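Local coordinates for protein Ispd/ispf bifunctional enzyme (Campylobacter jejuni, PDB 1W55) that catalyses two steps of isoprenoid precursor synthesis, transferring the cytidylyl group of CTP to methylerythritol phosphate in one domain and forming methylerythritol cyclodiphosphate and CMP in the other, at residues L6-A11 with S95-V100; I50-S55 with K65-I70; L228-Q233 with S323-T328. One frame throughout, in Å; residues are numbered along the deposited sequence.

Contact 1: residues L6-A11 with S95-V100; sequences LIMLAA and SDVARV. With C (cytidine-5'-monophosphate), chain D; EDO (1,2-ethanediol), chain F.
Val97 packs hard against Ala10 at the tight end of this contact. Its CG2 lies 3.5 Å from Ala10 CB, closer than carbons usually come. Val97 chi1 of -82° sets CG1 beside the backbone N, facing Met8, and CG2 falls between N and the carbonyl carbon. The Met8 chain bends at chi2 and chi3 (-59° and -62°), which carries its end to the other strand. SD lies 4.1 Å from Ser95 CB, and CE lies 3.9 Å from Val97 CG1.

Parallel bonding joins the backbones. Ser95 N bonds to Ile7 O, Leu9 N to Ser95 O at 2.8 Å, and Val97 N to Leu9 O at 3.1 Å. Leu9 O also accepts O3' of the bound cytidine monophosphate at 2.6 Å, so two donors grip this carbonyl.

The side of Leu9 and Asp96 is looser; the nucleotide and an ethanediol, probably from the crystallisation liquor, lie against it. Asp96 faces the ribose. Across a type I turn, its OD2 forms a salt bridge with Arg99 NE at 2.9 Å, met on the anti side and tilted out of the carboxylate plane, and also takes O1 of the ethanediol at 2.7 Å. Its OD1 pairs with Arg76, and Arg99 NH2 with Asp128 of a second subunit.

Leu9, Ala10, Ala11, Asp96 and Val97 line the cytidine monophosphate pocket at the C-terminal ends of the two parallel strands. Strand 4-9 lies between strands 50-54 and 91-96 in the cytidylyltransferase sheet. Helix 33-42 covers Met8 and Ser95, while helix 76-84 covers Ile7 and Leu9.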
# COMPACT_ATOMS: atom_id res chain seq x y z
N LEU A 6 2.40 -25.65 28.07
CA LEU A 6 2.15 -25.70 26.64
C LEU A 6 2.92 -26.86 26.01
O LEU A 6 4.12 -27.02 26.27
CB LEU A 6 2.52 -24.37 25.96
CG LEU A 6 2.45 -24.30 24.42
CD1 LEU A 6 1.01 -24.40 23.94
CD2 LEU A 6 3.12 -23.03 23.85
N ILE A 7 2.22 -27.69 25.23
CA ILE A 7 2.87 -28.69 24.39
C ILE A 7 2.64 -28.36 22.92
O ILE A 7 1.50 -28.31 22.45
CB ILE A 7 2.37 -30.13 24.70
CG1 ILE A 7 2.67 -30.52 26.16
CG2 ILE A 7 2.99 -31.13 23.72
CD1 ILE A 7 2.02 -31.87 26.57
N MET A 8 3.74 -28.10 22.21
CA MET A 8 3.69 -27.89 20.77
C MET A 8 4.03 -29.20 20.07
O MET A 8 5.08 -29.80 20.31
CB MET A 8 4.67 -26.78 20.34
CG MET A 8 4.38 -25.40 20.92
SD MET A 8 2.74 -24.73 20.53
CE MET A 8 2.83 -24.61 18.72
N LEU A 9 3.13 -29.65 19.21
CA LEU A 9 3.32 -30.94 18.54
C LEU A 9 3.98 -30.71 17.18
O LEU A 9 3.36 -30.19 16.28
CB LEU A 9 1.98 -31.68 18.41
CG LEU A 9 1.35 -32.15 19.74
CD1 LEU A 9 -0.04 -32.66 19.52
CD2 LEU A 9 2.21 -33.22 20.44
N ALA A 10 5.24 -31.12 17.05
CA ALA A 10 6.05 -30.76 15.88
C ALA A 10 6.88 -31.92 15.35
O ALA A 10 7.82 -31.71 14.59
CB ALA A 10 6.96 -29.58 16.22
N ALA A 11 6.54 -33.15 15.75
CA ALA A 11 7.27 -34.33 15.29
C ALA A 11 6.60 -34.99 14.09
O ALA A 11 5.56 -34.54 13.62
CB ALA A 11 7.44 -35.34 16.44
N SER A 95 -1.11 -27.90 20.95
CA SER A 95 -1.31 -27.32 19.63
C SER A 95 -0.42 -27.94 18.55
O SER A 95 0.74 -28.26 18.81
CB SER A 95 -1.11 -25.80 19.68
OG SER A 95 -1.77 -25.15 18.62
N ASP A 96 -0.98 -28.12 17.36
CA ASP A 96 -0.21 -28.45 16.16
C ASP A 96 0.68 -27.26 15.77
O ASP A 96 0.18 -26.15 15.68
CB ASP A 96 -1.16 -28.75 15.00
CG ASP A 96 -2.27 -29.75 15.35
OD1 ASP A 96 -2.05 -30.67 16.18
OD2 ASP A 96 -3.39 -29.72 14.82
N VAL A 97 1.98 -27.47 15.52
CA VAL A 97 2.81 -26.35 15.02
C VAL A 97 2.34 -25.87 13.67
O VAL A 97 2.56 -24.72 13.32
CB VAL A 97 4.34 -26.64 14.88
CG1 VAL A 97 5.06 -26.49 16.18
CG2 VAL A 97 4.63 -27.97 14.20
N ALA A 98 1.71 -26.76 12.90
CA ALA A 98 1.27 -26.43 11.56
C ALA A 98 0.07 -25.47 11.55
O ALA A 98 -0.30 -24.96 10.50
CB ALA A 98 0.97 -27.69 10.75
N ARG A 99 -0.50 -25.21 12.73
CA ARG A 99 -1.47 -24.13 12.92
C ARG A 99 -0.73 -22.88 13.39
O ARG A 99 -0.58 -22.62 14.59
CB ARG A 99 -2.55 -24.54 13.93
CG ARG A 99 -3.41 -25.68 13.44
CD ARG A 99 -4.44 -26.13 14.45
NE ARG A 99 -5.06 -27.41 14.11
CZ ARG A 99 -6.06 -27.57 13.24
NH1 ARG A 99 -6.58 -26.53 12.61
NH2 ARG A 99 -6.55 -28.78 13.01
N VAL A 100 -0.25 -22.11 12.42
CA VAL A 100 0.79 -21.12 12.68
C VAL A 100 0.30 -19.78 13.21
O VAL A 100 0.91 -19.22 14.11
CB VAL A 100 1.70 -20.91 11.43
CG1 VAL A 100 2.90 -20.09 11.80
CG2 VAL A 100 2.15 -22.24 10.89
OP3 C D . -2.34 -33.50 11.16
P C D . -1.53 -34.59 11.82
OP1 C D . -0.61 -35.29 10.86
OP2 C D . -2.32 -35.49 12.74
O5' C D . -0.48 -33.80 12.75
C5' C D . -0.90 -32.94 13.80
C4' C D . 0.32 -32.44 14.58
O4' C D . 0.91 -33.48 15.35
C3' C D . 1.41 -31.89 13.68
O3' C D . 1.82 -30.65 14.23
C2' C D . 2.53 -32.90 13.75
O2' C D . 3.82 -32.31 13.63
C1' C D . 2.32 -33.52 15.12
N1 C D . 2.78 -34.91 15.13
C2 C D . 3.68 -35.30 16.14
O2 C D . 4.06 -34.48 17.01
N3 C D . 4.11 -36.58 16.16
C4 C D . 3.71 -37.48 15.21
N4 C D . 4.17 -38.75 15.25
C5 C D . 2.83 -37.10 14.21
C6 C D . 2.37 -35.79 14.19
C1 EDO F . -6.16 -31.88 15.35
O1 EDO F . -5.44 -31.44 14.21
C2 EDO F . -7.51 -31.18 15.40
O2 EDO F . -8.13 -31.31 14.15

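Contact 2: residues I50-S55 with K65-I70; sequences IVVTSS and KNYEFI
Ile50 meets the Tyr67 ring through its CG2 methyl, which lies 3.5 Å from Tyr67 CD2. Ile50 chi1 of -58° sets CG1 beside the backbone N and leaves CG2 trans to it, oblique to the ring. Val52 sends its CG2 to the same residue, 4.1 Å from Tyr67 CB.

The Val52 and Phe69 side chains run alongside each other from the same face of the sheet. The Phe69 ring leans in, with CD2 3.8 Å from Val52 CB. Ser54 CB approaches the same ring atom more loosely.

The other sheet face carries Val51, Thr53, Glu68 and Ile70. Ile70 chi1 of -165° puts CG1 trans to the backbone N, which places CG2 between N and the carbonyl carbon. This methyl touches Val51 CG1 at 3.8 Å and Thr53 CG2 at 3.9 Å. Thr53 chi1 of 68° turns OG1 to Ala10 N and to O2 of the bound cytidine monophosphate. Glu68 extends away from the contact to pair with Lys49.

Four backbone bonds tie the strands, among them Val52 N to Glu68 O at 2.8 Å and Ser54 N to Ile70 O.

The pair forms the two strands of a beta-alpha-beta crossover: strand 50-54, helix 57-61 and strand 68-71. Phe69 and Ser54 pack on that helix. Such units build the parallel, nucleotide-binding part of the cytidylyltransferase domain, and Thr53 belongs to its cytidine pocket.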
# COMPACT_ATOMS: atom_id res chain seq x y z
N ILE A 50 7.16 -25.13 28.54
CA ILE A 50 6.87 -25.27 27.12
C ILE A 50 7.61 -26.48 26.55
O ILE A 50 8.84 -26.56 26.60
CB ILE A 50 7.19 -23.97 26.34
CG1 ILE A 50 6.39 -22.80 26.93
CG2 ILE A 50 6.85 -24.13 24.87
CD1 ILE A 50 6.94 -21.42 26.62
N VAL A 51 6.85 -27.43 26.04
CA VAL A 51 7.41 -28.65 25.46
C VAL A 51 7.17 -28.69 23.95
O VAL A 51 6.10 -28.33 23.48
CB VAL A 51 6.85 -29.92 26.15
CG1 VAL A 51 7.48 -31.20 25.57
CG2 VAL A 51 7.09 -29.85 27.67
N VAL A 52 8.19 -29.08 23.21
CA VAL A 52 8.07 -29.28 21.77
C VAL A 52 8.46 -30.72 21.43
O VAL A 52 9.56 -31.16 21.74
CB VAL A 52 8.97 -28.32 20.96
CG1 VAL A 52 8.78 -28.52 19.45
CG2 VAL A 52 8.72 -26.86 21.35
N THR A 53 7.55 -31.46 20.79
CA THR A 53 7.90 -32.79 20.32
C THR A 53 8.59 -32.65 18.98
O THR A 53 8.21 -31.81 18.16
CB THR A 53 6.67 -33.70 20.20
OG1 THR A 53 5.83 -33.23 19.14
CG2 THR A 53 5.79 -33.62 21.45
N SER A 54 9.60 -33.49 18.74
CA SER A 54 10.48 -33.28 17.62
C SER A 54 11.07 -34.60 17.09
O SER A 54 11.29 -35.53 17.85
CB SER A 54 11.61 -32.33 18.03
OG SER A 54 12.45 -32.03 16.92
N SER A 55 11.30 -34.64 15.77
CA SER A 55 12.03 -35.73 15.11
C SER A 55 13.44 -35.28 14.77
O SER A 55 14.20 -36.04 14.15
CB SER A 55 11.33 -36.14 13.82
OG SER A 55 10.11 -36.80 14.09
N LYS A 65 17.00 -21.86 23.56
CA LYS A 65 17.25 -22.49 24.85
C LYS A 65 16.00 -22.42 25.74
O LYS A 65 16.04 -22.82 26.91
CB LYS A 65 18.45 -21.81 25.54
CG LYS A 65 18.45 -20.27 25.45
CD LYS A 65 19.85 -19.68 25.68
CE LYS A 65 20.52 -19.26 24.37
NZ LYS A 65 21.91 -19.82 24.24
N ASN A 66 14.89 -21.94 25.18
CA ASN A 66 13.68 -21.63 25.94
C ASN A 66 12.67 -22.77 26.13
O ASN A 66 11.73 -22.62 26.92
CB ASN A 66 12.95 -20.44 25.32
CG ASN A 66 13.69 -19.13 25.52
OD1 ASN A 66 14.38 -18.95 26.53
ND2 ASN A 66 13.56 -18.21 24.57
N TYR A 67 12.84 -23.88 25.43
CA TYR A 67 11.83 -24.94 25.49
C TYR A 67 12.43 -26.27 25.84
O TYR A 67 13.63 -26.50 25.68
CB TYR A 67 11.08 -25.08 24.16
CG TYR A 67 10.71 -23.77 23.49
CD1 TYR A 67 11.10 -23.52 22.18
CD2 TYR A 67 9.98 -22.80 24.16
CE1 TYR A 67 10.77 -22.33 21.56
CE2 TYR A 67 9.64 -21.61 23.55
CZ TYR A 67 10.05 -21.38 22.25
OH TYR A 67 9.73 -20.20 21.62
N GLU A 68 11.58 -27.17 26.31
CA GLU A 68 11.99 -28.55 26.48
C GLU A 68 11.62 -29.32 25.23
O GLU A 68 10.50 -29.23 24.73
CB GLU A 68 11.36 -29.16 27.72
CG GLU A 68 11.99 -28.64 29.01
CD GLU A 68 11.57 -29.42 30.23
OE1 GLU A 68 11.10 -28.78 31.20
OE2 GLU A 68 11.73 -30.67 30.24
N PHE A 69 12.59 -30.06 24.70
CA PHE A 69 12.36 -30.89 23.54
C PHE A 69 12.26 -32.34 23.94
O PHE A 69 12.97 -32.80 24.83
CB PHE A 69 13.47 -30.69 22.52
CG PHE A 69 13.48 -29.33 21.90
CD1 PHE A 69 14.27 -28.31 22.45
CD2 PHE A 69 12.68 -29.05 20.79
CE1 PHE A 69 14.27 -27.04 21.89
CE2 PHE A 69 12.67 -27.78 20.22
CZ PHE A 69 13.47 -26.76 20.76
N ILE A 70 11.37 -33.07 23.27
CA ILE A 70 11.22 -34.49 23.50
C ILE A 70 10.99 -35.20 22.16
O ILE A 70 10.31 -34.67 21.28
CB ILE A 70 10.08 -34.75 24.51
CG1 ILE A 70 10.15 -36.19 25.04
CG2 ILE A 70 8.70 -34.42 23.91
CD1 ILE A 70 9.56 -36.35 26.43
O HOH W 1 10.11 -24.42 29.24

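Contact 3: residues L228-Q233 with S323-T328; sequences LLAGVQ and SNIAHT
The backbone O of Asn324 is gripped by two donors of Thr328, while the Asn324 side chain crosses to Ala230. Thr328 N and Thr328 OG1 reach this oxygen from opposite faces of its carbonyl plane. The hydroxyl bond is 3.0 Å from OG1 to Asn324 O, and it returns the threonine side chain to the helix backbone.

Asn324 ND2 donates to Ala230 O at 2.7 Å. The bond is nearly straight, 172° at the hydrogen. The oxygen lies in the plane of the Asn324 amide, but the donor stands somewhat out of the plane of the Ala230 carbonyl. A chi1 of -156° places the amide across from the backbone N, where it can reach the hairpin.

That hairpin is a tight two-residue one. A type I' turn runs from Leu229 to Val232 and joins strands 227-229 and 232-235 in the cyclodiphosphate synthase domain. Ala230 and Gly231 hold its two central positions, both with positive phi, as this turn requires; glycine accepts such angles readily. Leu229 and Val232 close the turn with backbone bonds in both directions. Asp247 holds the turn from elsewhere in the chain, with OD1 on Ala230 N and OD2 on Gly231 N.

Beside the polar bond the contact is apolar and buried. Ala230 CB rests 3.8 Å from Ile325 CG1, and Leu249 of helix 248-260 touches both residues. At the more exposed margin, the Val232 and Asn324 side chains pass alongside with their ends pointing contrary ways, Val232 CG2 4.1 Å from Asn324 CB. Met283 of helix 282-295 packs on Asn324, Ile325 and Thr328.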
# COMPACT_ATOMS: atom_id res chain seq x y z
N LEU A 228 37.89 -38.71 -12.57
CA LEU A 228 36.52 -38.20 -12.61
C LEU A 228 36.44 -36.94 -11.75
O LEU A 228 36.76 -36.98 -10.56
CB LEU A 228 35.53 -39.23 -12.06
CG LEU A 228 35.31 -40.56 -12.79
CD1 LEU A 228 34.22 -41.35 -12.07
CD2 LEU A 228 34.93 -40.35 -14.25
N LEU A 229 36.01 -35.84 -12.35
CA LEU A 229 35.81 -34.61 -11.61
C LEU A 229 34.42 -34.10 -11.95
O LEU A 229 34.08 -33.95 -13.13
CB LEU A 229 36.88 -33.58 -11.96
CG LEU A 229 38.33 -33.87 -11.57
CD1 LEU A 229 39.20 -32.67 -11.94
CD2 LEU A 229 38.47 -34.21 -10.08
N ALA A 230 33.61 -33.86 -10.92
CA ALA A 230 32.19 -33.55 -11.09
C ALA A 230 31.52 -34.60 -11.99
O ALA A 230 30.63 -34.28 -12.79
CB ALA A 230 31.98 -32.13 -11.65
N GLY A 231 31.97 -35.85 -11.85
CA GLY A 231 31.40 -36.97 -12.56
C GLY A 231 31.78 -37.05 -14.03
O GLY A 231 31.21 -37.85 -14.77
N VAL A 232 32.72 -36.22 -14.46
CA VAL A 232 33.13 -36.12 -15.85
C VAL A 232 34.54 -36.71 -16.00
O VAL A 232 35.44 -36.37 -15.24
CB VAL A 232 33.13 -34.64 -16.32
CG1 VAL A 232 33.75 -34.49 -17.73
CG2 VAL A 232 31.70 -34.06 -16.27
N GLN A 233 34.73 -37.59 -16.99
CA GLN A 233 36.05 -38.20 -17.17
C GLN A 233 37.03 -37.21 -17.79
O GLN A 233 36.80 -36.70 -18.90
CB GLN A 233 35.99 -39.49 -17.99
CG GLN A 233 37.31 -40.26 -17.94
CD GLN A 233 37.28 -41.55 -18.72
OE1 GLN A 233 37.88 -41.64 -19.80
NE2 GLN A 233 36.60 -42.56 -18.19
N SER A 323 27.82 -28.40 -16.32
CA SER A 323 26.54 -28.92 -16.77
C SER A 323 26.12 -30.18 -15.99
O SER A 323 24.94 -30.35 -15.66
CB SER A 323 26.56 -29.16 -18.30
OG SER A 323 25.49 -30.01 -18.69
N ASN A 324 27.07 -31.05 -15.70
CA ASN A 324 26.79 -32.24 -14.87
C ASN A 324 26.42 -31.90 -13.41
O ASN A 324 25.51 -32.52 -12.84
CB ASN A 324 27.97 -33.22 -14.93
CG ASN A 324 27.55 -34.66 -14.60
OD1 ASN A 324 26.48 -35.13 -15.01
ND2 ASN A 324 28.39 -35.36 -13.85
N ILE A 325 27.11 -30.93 -12.81
CA ILE A 325 26.71 -30.40 -11.50
C ILE A 325 25.30 -29.83 -11.53
O ILE A 325 24.52 -30.06 -10.62
CB ILE A 325 27.70 -29.30 -10.98
CG1 ILE A 325 29.08 -29.89 -10.65
CG2 ILE A 325 27.12 -28.58 -9.73
CD1 ILE A 325 30.22 -28.82 -10.59
N ALA A 326 24.98 -29.07 -12.58
CA ALA A 326 23.64 -28.49 -12.72
C ALA A 326 22.55 -29.57 -12.77
O ALA A 326 21.51 -29.43 -12.14
CB ALA A 326 23.55 -27.58 -13.98
N HIS A 327 22.81 -30.63 -13.55
CA HIS A 327 21.85 -31.72 -13.75
C HIS A 327 21.64 -32.51 -12.46
O HIS A 327 20.51 -32.77 -12.07
CB HIS A 327 22.30 -32.63 -14.91
CG HIS A 327 21.48 -33.87 -15.07
ND1 HIS A 327 21.87 -35.10 -14.56
CD2 HIS A 327 20.28 -34.08 -15.66
CE1 HIS A 327 20.95 -36.00 -14.85
NE2 HIS A 327 19.98 -35.41 -15.51
N THR A 328 22.74 -32.88 -11.81
CA THR A 328 22.73 -33.54 -10.51
C THR A 328 21.92 -32.76 -9.45
O THR A 328 21.17 -33.35 -8.67
CB THR A 328 24.19 -33.70 -10.01
OG1 THR A 328 24.90 -34.63 -10.84
CG2 THR A 328 24.26 -34.32 -8.59

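How the contacts relate
Contacts 1 and 2 share one sheet. Strands 4-9 and 50-54 are neighbours in it: Met8 N lies 2.7 Å from Val51 O, and Leu6 O lies 2.8 Å from Val51 N, both probable hydrogen bonds. Contact 1 is fully buried and contact 2 only partly so, since strand 68-71 lies farther out. Both rest on parallel backbone bonding. Contact 1 supplies five residues of the cytidine pocket, contact 2 Thr53 alone. Contact 3 belongs to the other catalytic domain, its centre about 42 Å from that of contact 1. It joins a hairpin to a helix, with a side-chain amide as donor and less buried surface. It too is partly buried.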